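Local coordinates for protein tRNA (guanine-N(1)-)-methyltransferase (Corynebacterium diphtheriae, PDB 7KFF) that probably methylates N1 of guanosine 37 in tRNA, using S-adenosylmethionine as methyl donor and leaving S-adenosylhomocysteine, at residues A153-S157 / A209-I214. Sequence-based numbering, arbitrary orientation.
Sequences ARAWS and AVVRLI
The indole of Trp156 turns an edge, not a face, to Val210: CG2 of the valine sits near the ring plane, and its closest approach to this side chain is to Trp156 CB, at 4.0 Å. With its CG anti to the carbonyl carbon (chi1 -61°), Trp156 leads the ring away from 209-214 and onto Leu137 and Leu139 of strand 137-141. The two methyls of Val210 divide the work on helix 150-156, CG2 lying toward Trp156 CB and Ala153 CA while CG1 rests on the backbone, 3.7 Å from Ser157 N. The CA atoms of Ala153 and Val210 are the nearest such pair across the contact, 4.8 Å apart. Ala153 CB packs 3.8 Å from Ala209 O, with Ala209 CB a little farther off, and meets Leu213 CD1 from another side. The contact thus joins the C-terminal ends of helices 150-156 and 200-211 within the knotted SPOUT methyltransferase domain; the side chain of Ala209 is about 8 Å from the bound SAH (S-adenosyl-L-homocysteine), nearest atoms. Val210 and Ile214 also reach Met17 of strand 17-23, and Phe148 touches both Ala153 and Ala209. A type I turn from Val211 to Ile214 brings Leu213 over 153-157: CD1 lies 3.7 Å from Ala153 O, and the side chains of Arg154 and Leu213 cross at a slant, Arg154 CG against CD1. Leu213 CB meets Ser157 CB at 3.8 Å. The Ser157 hydroxyl, set between backbone N and carbonyl carbon (chi1 72°), turns back to donate from OG to Arg154 O at 2.7 Å, tilted 24° from the carbonyl plane.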
loop_
_atom_site.group_PDB
_atom_site.type_symbol
_atom_site.label_atom_id
_atom_site.label_comp_id
_atom_site.label_asym_id
_atom_site.label_seq_id
_atom_site.Cartn_x
_atom_site.Cartn_y
_atom_site.Cartn_z
ATOM N N ALA A 153 7.740 1.451 -10.333
ATOM C CA ALA A 153 8.095 2.742 -9.758
ATOM C C ALA A 153 9.210 3.400 -10.557
ATOM O O ALA A 153 9.159 4.600 -10.855
ATOM C CB ALA A 153 8.486 2.579 -8.290
ATOM N N ARG A 154 10.217 2.621 -10.945
ATOM C CA ARG A 154 11.302 3.169 -11.756
ATOM C C ARG A 154 10.774 3.654 -13.094
ATOM O O ARG A 154 11.104 4.752 -13.535
ATOM C CB ARG A 154 12.413 2.134 -11.971
ATOM C CG ARG A 154 13.205 1.818 -10.721
ATOM C CD ARG A 154 14.491 1.095 -11.024
ATOM N NE ARG A 154 14.300 -0.270 -11.509
ATOM C CZ ARG A 154 14.093 -1.324 -10.716
ATOM N NH1 ARG A 154 14.038 -1.167 -9.403
ATOM N NH2 ARG A 154 13.914 -2.522 -11.250
ATOM N N ALA A 155 9.994 2.820 -13.782
ATOM C CA ALA A 155 9.430 3.237 -15.065
ATOM C C ALA A 155 8.652 4.545 -14.926
ATOM O O ALA A 155 8.836 5.489 -15.706
ATOM C CB ALA A 155 8.513 2.147 -15.624
ATOM N N TRP A 156 7.762 4.606 -13.939
ATOM C CA TRP A 156 6.849 5.736 -13.839
ATOM C C TRP A 156 7.547 7.004 -13.359
ATOM O O TRP A 156 7.030 8.096 -13.597
ATOM C CB TRP A 156 5.652 5.378 -12.966
ATOM C CG TRP A 156 4.867 4.223 -13.549
ATOM C CD1 TRP A 156 4.919 3.764 -14.839
ATOM C CD2 TRP A 156 3.960 3.357 -12.854
ATOM N NE1 TRP A 156 4.080 2.675 -14.992
ATOM C CE2 TRP A 156 3.492 2.405 -13.782
ATOM C CE3 TRP A 156 3.480 3.311 -11.540
ATOM C CZ2 TRP A 156 2.596 1.405 -13.432
ATOM C CZ3 TRP A 156 2.578 2.318 -11.196
ATOM C CH2 TRP A 156 2.157 1.368 -12.140
ATOM N N SER A 157 8.713 6.886 -12.713
ATOM C CA SER A 157 9.474 8.077 -12.347
ATOM C C SER A 157 9.888 8.887 -13.568
ATOM O O SER A 157 10.249 10.063 -13.423
ATOM C CB SER A 157 10.709 7.707 -11.501
ATOM O OG SER A 157 11.718 7.067 -12.246
ATOM N N ALA A 209 6.422 6.116 -3.825
ATOM C CA ALA A 209 7.411 5.230 -4.422
ATOM C C ALA A 209 7.972 5.789 -5.719
ATOM O O ALA A 209 9.145 5.566 -6.035
ATOM C CB ALA A 209 6.808 3.854 -4.644
ATOM N N VAL A 210 7.154 6.510 -6.480
ATOM C CA VAL A 210 7.589 7.103 -7.742
ATOM C C VAL A 210 8.364 8.393 -7.510
ATOM O O VAL A 210 9.454 8.577 -8.061
ATOM C CB VAL A 210 6.364 7.343 -8.644
ATOM C CG1 VAL A 210 6.727 8.152 -9.878
ATOM C CG2 VAL A 210 5.746 5.997 -9.037
ATOM N N VAL A 211 7.803 9.318 -6.729
ATOM C CA VAL A 211 8.416 10.641 -6.618
ATOM C C VAL A 211 9.763 10.566 -5.919
ATOM O O VAL A 211 10.657 11.365 -6.217
ATOM C CB VAL A 211 7.433 11.631 -5.957
ATOM C CG1 VAL A 211 8.119 12.957 -5.659
ATOM C CG2 VAL A 211 6.188 11.832 -6.847
ATOM N N ARG A 212 9.942 9.628 -4.995
ATOM C CA ARG A 212 11.238 9.534 -4.333
ATOM C C ARG A 212 12.362 9.143 -5.286
ATOM O O ARG A 212 13.533 9.276 -4.914
ATOM C CB ARG A 212 11.206 8.580 -3.151
ATOM C CG ARG A 212 11.073 7.135 -3.521
ATOM C CD ARG A 212 11.015 6.217 -2.297
ATOM N NE ARG A 212 12.277 6.029 -1.581
ATOM C CZ ARG A 212 13.238 5.178 -1.937
ATOM N NH1 ARG A 212 13.137 4.454 -3.030
ATOM N NH2 ARG A 212 14.312 5.060 -1.185
ATOM N N LEU A 213 12.049 8.680 -6.487
ATOM C CA LEU A 213 13.044 8.341 -7.496
ATOM C C LEU A 213 13.366 9.504 -8.428
ATOM O O LEU A 213 14.215 9.353 -9.319
ATOM C CB LEU A 213 12.589 7.122 -8.291
ATOM C CG LEU A 213 12.344 5.887 -7.457
ATOM C CD1 LEU A 213 11.802 4.766 -8.317
ATOM C CD2 LEU A 213 13.590 5.435 -6.688
ATOM N N ILE A 214 12.725 10.654 -8.244
ATOM C CA ILE A 214 13.068 11.845 -9.024
ATOM C C ILE A 214 14.309 12.480 -8.409
ATOM O O ILE A 214 14.305 12.786 -7.203
ATOM C CB ILE A 214 11.898 12.834 -9.030
ATOM C CG1 ILE A 214 10.674 12.197 -9.690
ATOM C CG2 ILE A 214 12.296 14.138 -9.725
ATOM C CD1 ILE A 214 9.462 13.075 -9.713
#